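Local atomic coordinates of acyl-CoA dehydrogenase domain protein Tcur3481 (Thermomonospora curvata, PDB entry 6WY9), a protein that binds FAD and probably catalyses the flavin-dependent dehydrogenation of acyl-CoA thioesters. Residues P86-I97 with V112-V121; L175-S186 with N200-L211. All blocks are in the same frame, centred on the assembly; numbering follows the deposited sequence.

Contact 1: residues P86-I97 with V112-V121; sequences PLWPTLVAALAI and VVDGSRRLTV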
loop_
_atom_site.group_PDB
_atom_site.type_symbol
_atom_site.label_atom_id
_atom_site.label_comp_id
_atom_site.label_asym_id
_atom_site.label_seq_id
_atom_site.Cartn_x
_atom_site.Cartn_y
_atom_site.Cartn_z
ATOM N N PRO B 86 24.818 -4.599 -22.315
ATOM C CA PRO B 86 25.129 -3.675 -21.195
ATOM C C PRO B 86 25.105 -2.205 -21.620
ATOM O O PRO B 86 26.123 -1.496 -21.593
ATOM C CB PRO B 86 26.525 -4.140 -20.781
ATOM C CG PRO B 86 27.180 -4.399 -22.149
ATOM C CD PRO B 86 26.051 -5.134 -22.933
ATOM N N LEU B 87 23.932 -1.729 -22.045
ATOM C CA LEU B 87 23.870 -0.353 -22.532
ATOM C C LEU B 87 24.048 0.649 -21.390
ATOM O O LEU B 87 24.814 1.613 -21.519
ATOM C CB LEU B 87 22.543 -0.116 -23.269
ATOM C CG LEU B 87 22.411 -0.760 -24.659
ATOM C CD1 LEU B 87 20.914 -0.686 -25.126
ATOM C CD2 LEU B 87 23.319 -0.104 -25.693
ATOM N N TRP B 88 23.358 0.442 -20.256
ATOM C CA TRP B 88 23.517 1.530 -19.291
ATOM C C TRP B 88 24.921 1.535 -18.680
ATOM O O TRP B 88 25.514 2.618 -18.563
ATOM C CB TRP B 88 22.394 1.548 -18.222
ATOM C CG TRP B 88 22.477 0.567 -17.081
ATOM C CD1 TRP B 88 21.810 -0.633 -16.966
ATOM C CD2 TRP B 88 23.246 0.711 -15.869
ATOM N NE1 TRP B 88 22.144 -1.242 -15.774
ATOM C CE2 TRP B 88 23.036 -0.451 -15.098
ATOM C CE3 TRP B 88 24.134 1.685 -15.392
ATOM C CZ2 TRP B 88 23.657 -0.646 -13.844
ATOM C CZ3 TRP B 88 24.747 1.490 -14.162
ATOM C CH2 TRP B 88 24.503 0.337 -13.404
ATOM N N PRO B 89 25.550 0.396 -18.360
ATOM C CA PRO B 89 26.932 0.501 -17.836
ATOM C C PRO B 89 27.887 1.161 -18.825
ATOM O O PRO B 89 28.637 2.068 -18.449
ATOM C CB PRO B 89 27.313 -0.958 -17.525
ATOM C CG PRO B 89 25.980 -1.668 -17.329
ATOM C CD PRO B 89 25.079 -1.004 -18.384
ATOM N N THR B 90 27.865 0.753 -20.095
ATOM C CA THR B 90 28.790 1.331 -21.062
ATOM C C THR B 90 28.484 2.799 -21.323
ATOM O O THR B 90 29.406 3.625 -21.374
ATOM C CB THR B 90 28.746 0.544 -22.381
ATOM O OG1 THR B 90 29.369 -0.727 -22.183
ATOM C CG2 THR B 90 29.498 1.272 -23.493
ATOM N N LEU B 91 27.192 3.142 -21.540
ATOM C CA LEU B 91 26.872 4.499 -22.006
ATOM C C LEU B 91 26.831 5.523 -20.872
ATOM O O LEU B 91 27.151 6.692 -21.107
ATOM C CB LEU B 91 25.540 4.513 -22.785
ATOM C CG LEU B 91 25.654 3.766 -24.142
ATOM C CD1 LEU B 91 24.340 3.710 -24.982
ATOM C CD2 LEU B 91 26.836 4.332 -24.991
ATOM N N VAL B 92 26.408 5.131 -19.660
ATOM C CA VAL B 92 26.592 6.017 -18.505
ATOM C C VAL B 92 28.086 6.265 -18.259
ATOM O O VAL B 92 28.512 7.402 -18.006
ATOM C CB VAL B 92 25.882 5.452 -17.248
ATOM C CG1 VAL B 92 26.230 6.257 -15.992
ATOM C CG2 VAL B 92 24.317 5.408 -17.437
ATOM N N ALA B 93 28.913 5.219 -18.332
ATOM C CA ALA B 93 30.347 5.465 -18.176
ATOM C C ALA B 93 30.842 6.406 -19.259
ATOM O O ALA B 93 31.650 7.307 -18.989
ATOM C CB ALA B 93 31.132 4.153 -18.207
ATOM N N ALA B 94 30.344 6.234 -20.496
ATOM C CA ALA B 94 30.848 7.059 -21.590
ATOM C C ALA B 94 30.409 8.510 -21.430
ATOM O O ALA B 94 31.167 9.437 -21.753
ATOM C CB ALA B 94 30.391 6.494 -22.946
ATOM N N LEU B 95 29.172 8.721 -20.973
ATOM C CA LEU B 95 28.712 10.075 -20.688
ATOM C C LEU B 95 29.499 10.706 -19.544
ATOM O O LEU B 95 29.789 11.907 -19.579
ATOM C CB LEU B 95 27.209 10.065 -20.384
ATOM C CG LEU B 95 26.269 9.837 -21.569
ATOM C CD1 LEU B 95 24.779 9.858 -21.059
ATOM C CD2 LEU B 95 26.503 10.910 -22.593
ATOM N N ALA B 96 29.874 9.920 -18.526
ATOM C CA ALA B 96 30.759 10.436 -17.477
ATOM C C ALA B 96 32.103 10.864 -18.054
ATOM O O ALA B 96 32.675 11.889 -17.642
ATOM C CB ALA B 96 30.976 9.385 -16.390
ATOM N N ILE B 97 32.643 10.080 -18.993
ATOM C CA ILE B 97 33.917 10.466 -19.603
ATOM C C ILE B 97 33.735 11.715 -20.441
ATOM O O ILE B 97 34.592 12.619 -20.463
ATOM C CB ILE B 97 34.496 9.315 -20.447
ATOM C CG1 ILE B 97 34.978 8.195 -19.522
ATOM C CG2 ILE B 97 35.671 9.844 -21.311
ATOM C CD1 ILE B 97 35.125 6.837 -20.214
ATOM N N VAL B 112 33.787 3.408 -28.306
ATOM C CA VAL B 112 32.451 3.085 -27.801
ATOM C C VAL B 112 31.406 3.300 -28.892
ATOM O O VAL B 112 30.489 2.486 -29.069
ATOM C CB VAL B 112 32.116 3.922 -26.554
ATOM C CG1 VAL B 112 30.646 3.672 -26.131
ATOM C CG2 VAL B 112 33.094 3.624 -25.397
ATOM N N VAL B 113 31.515 4.407 -29.626
ATOM C CA VAL B 113 30.551 4.709 -30.684
ATOM C C VAL B 113 30.512 3.581 -31.710
ATOM O O VAL B 113 29.433 3.137 -32.131
ATOM C CB VAL B 113 30.892 6.068 -31.332
ATOM C CG1 VAL B 113 30.176 6.258 -32.675
ATOM C CG2 VAL B 113 30.592 7.207 -30.339
ATOM N N ASP B 114 31.684 3.093 -32.128
ATOM C CA ASP B 114 31.713 2.119 -33.215
ATOM C C ASP B 114 31.554 0.671 -32.741
ATOM O O ASP B 114 31.558 -0.234 -33.576
ATOM C CB ASP B 114 32.992 2.301 -34.084
ATOM C CG ASP B 114 34.298 1.812 -33.413
ATOM O OD1 ASP B 114 34.253 1.229 -32.322
ATOM O OD2 ASP B 114 35.396 2.014 -34.002
ATOM N N GLY B 115 31.403 0.438 -31.435
ATOM C CA GLY B 115 31.094 -0.872 -30.880
ATOM C C GLY B 115 32.268 -1.735 -30.438
ATOM O O GLY B 115 32.039 -2.803 -29.860
ATOM N N SER B 116 33.517 -1.313 -30.669
ATOM C CA SER B 116 34.666 -2.141 -30.315
ATOM C C SER B 116 35.076 -2.048 -28.851
ATOM O O SER B 116 35.887 -2.870 -28.410
ATOM C CB SER B 116 35.861 -1.758 -31.194
ATOM O OG SER B 116 36.072 -0.365 -31.105
ATOM N N ARG B 117 34.559 -1.077 -28.100
ATOM C CA ARG B 117 35.013 -0.778 -26.739
ATOM C C ARG B 117 33.812 -0.658 -25.821
ATOM O O ARG B 117 32.988 0.244 -26.002
ATOM C CB ARG B 117 35.804 0.528 -26.682
ATOM C CG ARG B 117 36.307 0.881 -25.285
ATOM C CD ARG B 117 36.969 2.277 -25.203
ATOM N NE ARG B 117 37.800 2.581 -26.371
ATOM C CZ ARG B 117 39.084 2.267 -26.493
ATOM N NH1 ARG B 117 39.736 2.613 -27.591
ATOM N NH2 ARG B 117 39.717 1.610 -25.531
ATOM N N ARG B 118 33.722 -1.544 -24.835
ATOM C CA ARG B 118 32.668 -1.464 -23.830
ATOM C C ARG B 118 33.283 -1.099 -22.489
ATOM O O ARG B 118 34.488 -1.248 -22.264
ATOM C CB ARG B 118 31.886 -2.769 -23.698
ATOM C CG ARG B 118 31.142 -3.187 -24.994
ATOM C CD ARG B 118 30.018 -4.175 -24.721
ATOM N NE ARG B 118 30.451 -5.408 -24.048
ATOM C CZ ARG B 118 30.621 -6.571 -24.678
ATOM N NH1 ARG B 118 30.397 -6.650 -25.986
ATOM N NH2 ARG B 118 31.022 -7.655 -24.011
ATOM N N LEU B 119 32.416 -0.651 -21.591
ATOM C CA LEU B 119 32.806 -0.176 -20.278
ATOM C C LEU B 119 31.825 -0.739 -19.276
ATOM O O LEU B 119 30.766 -1.260 -19.639
ATOM C CB LEU B 119 32.796 1.354 -20.211
ATOM C CG LEU B 119 33.714 1.959 -21.274
ATOM C CD1 LEU B 119 33.298 3.383 -21.537
ATOM C CD2 LEU B 119 35.072 1.907 -20.673
ATOM N N THR B 120 32.177 -0.626 -18.001
ATOM C CA THR B 120 31.159 -0.783 -16.973
ATOM C C THR B 120 31.511 0.160 -15.833
ATOM O O THR B 120 32.539 0.844 -15.854
ATOM C CB THR B 120 31.025 -2.255 -16.518
ATOM O OG1 THR B 120 29.981 -2.359 -15.546
ATOM C CG2 THR B 120 32.357 -2.776 -15.921
ATOM N N VAL B 121 30.614 0.223 -14.851
ATOM C CA VAL B 121 30.793 1.087 -13.698
ATOM C C VAL B 121 30.685 0.241 -12.439
ATOM O O VAL B 121 29.828 -0.653 -12.346
ATOM C CB VAL B 121 29.757 2.223 -13.698
ATOM C CG1 VAL B 121 29.902 2.984 -14.992
ATOM C CG2 VAL B 121 28.300 1.664 -13.555
#
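Thr90 OG1 donates to Leu119 O at 3.0 Å, a bond from the flank of a helix to the strand that passes over it. The hydroxyl sits beside its own backbone N (chi1 -72°), which turns it up to the strand and leaves CG2 to run past Val112, 3.7 Å from Val112 CG1. It meets the carbonyl at a C=O...OG1 angle of 126°, tilted somewhat from the carbonyl plane. Helix 87-97 and strand 118-121 are almost perpendicular, 5.8 Å apart at their closest, and the small Ala93 lies at the crossing. Its CB fits between Leu119 and Val121, 3.6 Å from Val121 CG1 and 3.8 Å from Leu119 CB. The other branch of Val121, CG2, reaches the six-membered ring of Trp88 at CZ3, 3.6 Å away. Further along the helix, Ile97 and Leu119 meet tip to tip through their CD1 methyls. At the helix start, Pro86, in the N-cap position, lays CG 3.8 Å from Arg118 CD, the two side chains crossing at about a right angle. The guanidinium goes on to a salt bridge with Glu41, a hydrogen bond to Thr158 O and a cation-pi contact with Trp44 of helix 41-49. The contact joins the helical N-terminal domain to the first strand of the beta domain: it is buried and largely apolar, and the threonine adds one directional tie to the strand backbone.

Contact 2: residues L175-S186 with N200-L211; sequences LFLVDADAPGLS and NLTLDAVPARAL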
loop_
_atom_site.group_PDB
_atom_site.type_symbol
_atom_site.label_atom_id
_atom_site.label_comp_id
_atom_site.label_asym_id
_atom_site.label_seq_id
_atom_site.Cartn_x
_atom_site.Cartn_y
_atom_site.Cartn_z
ATOM N N LEU B 175 35.666 9.539 -8.743
ATOM C CA LEU B 175 35.444 8.525 -9.762
ATOM C C LEU B 175 36.725 8.397 -10.591
ATOM O O LEU B 175 37.315 9.411 -11.010
ATOM C CB LEU B 175 34.208 8.877 -10.627
ATOM C CG LEU B 175 33.569 7.780 -11.490
ATOM C CD1 LEU B 175 33.083 6.626 -10.615
ATOM C CD2 LEU B 175 32.399 8.333 -12.320
ATOM N N PHE B 176 37.172 7.153 -10.797
ATOM C CA PHE B 176 38.483 6.872 -11.382
ATOM C C PHE B 176 38.351 5.841 -12.483
ATOM O O PHE B 176 37.651 4.839 -12.310
ATOM C CB PHE B 176 39.459 6.329 -10.337
ATOM C CG PHE B 176 39.614 7.211 -9.135
ATOM C CD1 PHE B 176 38.642 7.227 -8.130
ATOM C CD2 PHE B 176 40.739 8.009 -9.008
ATOM C CE1 PHE B 176 38.813 8.057 -7.007
ATOM C CE2 PHE B 176 40.922 8.829 -7.920
ATOM C CZ PHE B 176 39.965 8.848 -6.911
ATOM N N LEU B 177 39.060 6.064 -13.592
ATOM C CA LEU B 177 39.078 5.134 -14.710
ATOM C C LEU B 177 40.154 4.072 -14.519
ATOM O O LEU B 177 41.318 4.384 -14.217
ATOM C CB LEU B 177 39.306 5.878 -16.027
ATOM C CG LEU B 177 39.104 5.020 -17.279
ATOM C CD1 LEU B 177 38.420 5.819 -18.364
ATOM C CD2 LEU B 177 40.455 4.506 -17.771
ATOM N N VAL B 178 39.776 2.817 -14.745
ATOM C CA VAL B 178 40.689 1.694 -14.568
ATOM C C VAL B 178 40.640 0.810 -15.804
ATOM O O VAL B 178 39.553 0.507 -16.315
ATOM C CB VAL B 178 40.319 0.889 -13.308
ATOM C CG1 VAL B 178 41.151 -0.349 -13.235
ATOM C CG2 VAL B 178 40.521 1.752 -12.070
ATOM N N ASP B 179 41.801 0.363 -16.262
ATOM C CA ASP B 179 41.829 -0.612 -17.348
ATOM C C ASP B 179 41.511 -1.995 -16.795
ATOM O O ASP B 179 41.893 -2.331 -15.668
ATOM C CB ASP B 179 43.186 -0.581 -18.065
ATOM C CG ASP B 179 43.388 0.719 -18.829
ATOM O OD1 ASP B 179 42.381 1.302 -19.285
ATOM O OD2 ASP B 179 44.528 1.185 -18.940
ATOM N N ALA B 180 40.753 -2.779 -17.568
ATOM C CA ALA B 180 40.287 -4.080 -17.086
ATOM C C ALA B 180 41.420 -5.080 -16.916
ATOM O O ALA B 180 41.218 -6.101 -16.252
ATOM C CB ALA B 180 39.251 -4.679 -18.038
ATOM N N ASP B 181 42.577 -4.827 -17.536
ATOM C CA ASP B 181 43.782 -5.638 -17.403
ATOM C C ASP B 181 44.814 -4.999 -16.467
ATOM O O ASP B 181 45.981 -5.410 -16.467
ATOM C CB ASP B 181 44.403 -5.882 -18.778
ATOM C CG ASP B 181 44.805 -4.590 -19.468
ATOM O OD1 ASP B 181 44.441 -3.507 -18.959
ATOM O OD2 ASP B 181 45.485 -4.644 -20.505
ATOM N N ALA B 182 44.405 -4.006 -15.679
ATOM C CA ALA B 182 45.329 -3.321 -14.778
ATOM C C ALA B 182 45.950 -4.298 -13.778
ATOM O O ALA B 182 45.267 -5.213 -13.297
ATOM C CB ALA B 182 44.597 -2.211 -14.016
ATOM N N PRO B 183 47.218 -4.106 -13.395
ATOM C CA PRO B 183 47.793 -4.953 -12.344
ATOM C C PRO B 183 47.085 -4.711 -11.016
ATOM O O PRO B 183 46.625 -3.605 -10.716
ATOM C CB PRO B 183 49.270 -4.530 -12.292
ATOM C CG PRO B 183 49.319 -3.168 -12.877
ATOM C CD PRO B 183 48.123 -3.022 -13.807
ATOM N N GLY B 184 46.976 -5.774 -10.225
ATOM C CA GLY B 184 46.263 -5.705 -8.963
ATOM C C GLY B 184 44.751 -5.790 -9.055
ATOM O O GLY B 184 44.072 -5.699 -8.023
ATOM N N LEU B 185 44.187 -5.969 -10.239
ATOM C CA LEU B 185 42.741 -6.023 -10.391
ATOM C C LEU B 185 42.322 -7.469 -10.605
ATOM O O LEU B 185 42.897 -8.156 -11.452
ATOM C CB LEU B 185 42.310 -5.166 -11.576
ATOM C CG LEU B 185 40.827 -5.047 -11.832
ATOM C CD1 LEU B 185 40.275 -4.103 -10.773
ATOM C CD2 LEU B 185 40.642 -4.504 -13.226
ATOM N N SER B 186 41.323 -7.940 -9.862
ATOM C CA SER B 186 40.811 -9.270 -10.175
ATOM C C SER B 186 39.333 -9.316 -9.854
ATOM O O SER B 186 38.825 -8.491 -9.084
ATOM C CB SER B 186 41.577 -10.362 -9.420
ATOM O OG SER B 186 41.364 -10.256 -8.031
ATOM N N ASN B 200 32.448 -9.520 -8.658
ATOM C CA ASN B 200 32.881 -8.946 -7.379
ATOM C C ASN B 200 34.360 -8.605 -7.550
ATOM O O ASN B 200 35.181 -9.489 -7.797
ATOM C CB ASN B 200 32.637 -9.906 -6.214
ATOM C CG ASN B 200 31.148 -10.288 -6.059
ATOM O OD1 ASN B 200 30.263 -9.492 -6.361
ATOM N ND2 ASN B 200 30.877 -11.498 -5.572
ATOM N N LEU B 201 34.675 -7.315 -7.486
ATOM C CA LEU B 201 35.947 -6.763 -7.930
ATOM C C LEU B 201 36.895 -6.607 -6.739
ATOM O O LEU B 201 36.511 -6.018 -5.721
ATOM C CB LEU B 201 35.675 -5.399 -8.569
ATOM C CG LEU B 201 36.089 -4.982 -9.980
ATOM C CD1 LEU B 201 36.190 -3.438 -10.013
ATOM C CD2 LEU B 201 37.402 -5.680 -10.444
ATOM N N THR B 202 38.115 -7.143 -6.843
ATOM C CA THR B 202 39.153 -6.893 -5.840
ATOM C C THR B 202 40.225 -5.998 -6.452
ATOM O O THR B 202 40.749 -6.298 -7.535
ATOM C CB THR B 202 39.791 -8.192 -5.307
ATOM O OG1 THR B 202 38.840 -8.929 -4.530
ATOM C CG2 THR B 202 40.969 -7.874 -4.394
ATOM N N LEU B 203 40.561 -4.907 -5.757
ATOM C CA LEU B 203 41.564 -3.954 -6.215
ATOM C C LEU B 203 42.697 -3.914 -5.202
ATOM O O LEU B 203 42.494 -3.540 -4.045
ATOM C CB LEU B 203 40.957 -2.562 -6.390
ATOM C CG LEU B 203 39.789 -2.470 -7.357
ATOM C CD1 LEU B 203 38.516 -2.344 -6.580
ATOM C CD2 LEU B 203 39.964 -1.243 -8.230
ATOM N N ASP B 204 43.890 -4.295 -5.627
ATOM C CA ASP B 204 45.038 -4.256 -4.726
ATOM C C ASP B 204 46.022 -3.252 -5.326
ATOM O O ASP B 204 46.814 -3.593 -6.212
ATOM C CB ASP B 204 45.600 -5.655 -4.560
ATOM C CG ASP B 204 46.877 -5.691 -3.772
ATOM O OD1 ASP B 204 47.294 -4.662 -3.196
ATOM O OD2 ASP B 204 47.481 -6.782 -3.758
ATOM N N ALA B 205 45.922 -2.002 -4.860
ATOM C CA ALA B 205 46.804 -0.922 -5.289
ATOM C C ALA B 205 46.789 -0.794 -6.811
ATOM O O ALA B 205 47.832 -0.732 -7.470
ATOM C CB ALA B 205 48.224 -1.134 -4.762
ATOM N N VAL B 206 45.586 -0.751 -7.367
ATOM C CA VAL B 206 45.400 -0.792 -8.821
ATOM C C VAL B 206 45.670 0.597 -9.399
ATOM O O VAL B 206 45.088 1.578 -8.921
ATOM C CB VAL B 206 43.984 -1.248 -9.175
ATOM C CG1 VAL B 206 43.821 -1.247 -10.691
ATOM C CG2 VAL B 206 43.637 -2.634 -8.579
ATOM N N PRO B 207 46.486 0.715 -10.437
ATOM C CA PRO B 207 46.693 2.030 -11.066
ATOM C C PRO B 207 45.402 2.582 -11.657
ATOM O O PRO B 207 44.607 1.849 -12.263
ATOM C CB PRO B 207 47.729 1.739 -12.154
ATOM C CG PRO B 207 48.386 0.467 -11.721
ATOM C CD PRO B 207 47.337 -0.333 -11.024
ATOM N N ALA B 208 45.187 3.887 -11.465
ATOM C CA ALA B 208 43.970 4.521 -11.962
ATOM C C ALA B 208 44.222 5.989 -12.240
ATOM O O ALA B 208 45.184 6.581 -11.743
ATOM C CB ALA B 208 42.791 4.412 -10.986
ATOM N N ARG B 209 43.312 6.572 -13.016
ATOM C CA ARG B 209 43.357 7.976 -13.394
ATOM C C ARG B 209 42.036 8.612 -13.004
ATOM O O ARG B 209 40.972 8.044 -13.272
ATOM C CB ARG B 209 43.572 8.133 -14.897
ATOM C CG ARG B 209 44.737 7.338 -15.446
ATOM C CD ARG B 209 46.043 7.909 -14.941
ATOM N NE ARG B 209 46.277 9.252 -15.461
ATOM C CZ ARG B 209 47.423 9.922 -15.329
ATOM N NH1 ARG B 209 48.449 9.373 -14.692
ATOM N NH2 ARG B 209 47.541 11.142 -15.839
ATOM N N ALA B 210 42.094 9.784 -12.383
ATOM C CA ALA B 210 40.868 10.424 -11.919
ATOM C C ALA B 210 40.088 11.056 -13.071
ATOM O O ALA B 210 40.663 11.510 -14.071
ATOM C CB ALA B 210 41.196 11.485 -10.863
ATOM N N LEU B 211 38.758 11.065 -12.931
ATOM C CA LEU B 211 37.904 12.005 -13.649
ATOM C C LEU B 211 37.812 13.302 -12.833
ATOM O O LEU B 211 38.270 13.377 -11.691
ATOM C CB LEU B 211 36.508 11.418 -13.908
ATOM C CG LEU B 211 36.346 10.393 -15.032
ATOM C CD1 LEU B 211 37.109 9.127 -14.666
ATOM C CD2 LEU B 211 34.833 10.048 -15.318
HETATM O O HOH W 1 36.480 12.373 -9.505
HETATM O O HOH W 2 44.175 1.248 -15.006
#
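Leu177 is paired through both its backbone groups with Arg209: Leu177 N gives to Arg209 O at 2.8 Å, and Arg209 N returns a bond to Leu177 O. Leu211 N extends the ladder to Leu175 O. Leu175 N is met by a water that accepts from it and can donate to Leu211 O, and a second water accepts a hydrogen bond from Asp179 N and donates one to Pro207 O, 2.8 Å from each. Between the bonded pairs, Phe176 sets CD2 of its ring 4.0 Å from Ala210 CB. Strands 172-179 and 206-210 are thus antiparallel neighbours in the beta domain of the acyl-CoA dehydrogenase fold, while 185-191 and 197-203 form a hairpin; two consecutive beta turns, type I then type II, lead from one ladder to the other. In the hairpin Ser186 and Thr202 exchange two bonds, the shorter being Thr202 N to Ser186 O at 2.7 Å. Gly184 O accepts from Asp204 N at 2.8 Å. Leu185 CG lies anti to its backbone N (chi1 -177°), which sends CD1 tightly against Leu201 CD2, at 3.3 Å, and alongside Leu203. Past the corner at Asp204 and Ala205, Val206 spreads its two methyls: CG1 packs 3.5 Å from Ala182 CB, and CG2 lies against the backbone of Gly184.

From the N terminus, the chain passes through its first helices to helix 87-100. Contact 1 then closes a short, mostly helical loop, bringing 112-121 back across that helix as the chain enters the beta domain. Contact 2 opens only afterwards, so the two follow in series and neither nests nor crosses. It closes a second loop, an all-beta one, bringing 200-211 beside 175-186 just before helix 215-248 begins. Their centres are about 17 Å apart, yet they touch: Ile97 CD1 packs 3.9 Å from Leu177 CD1, and Leu211 CD2 approaches Ala96 O. Both reach one sheet, with strand 160-169 between strands 118-122 and 172-179.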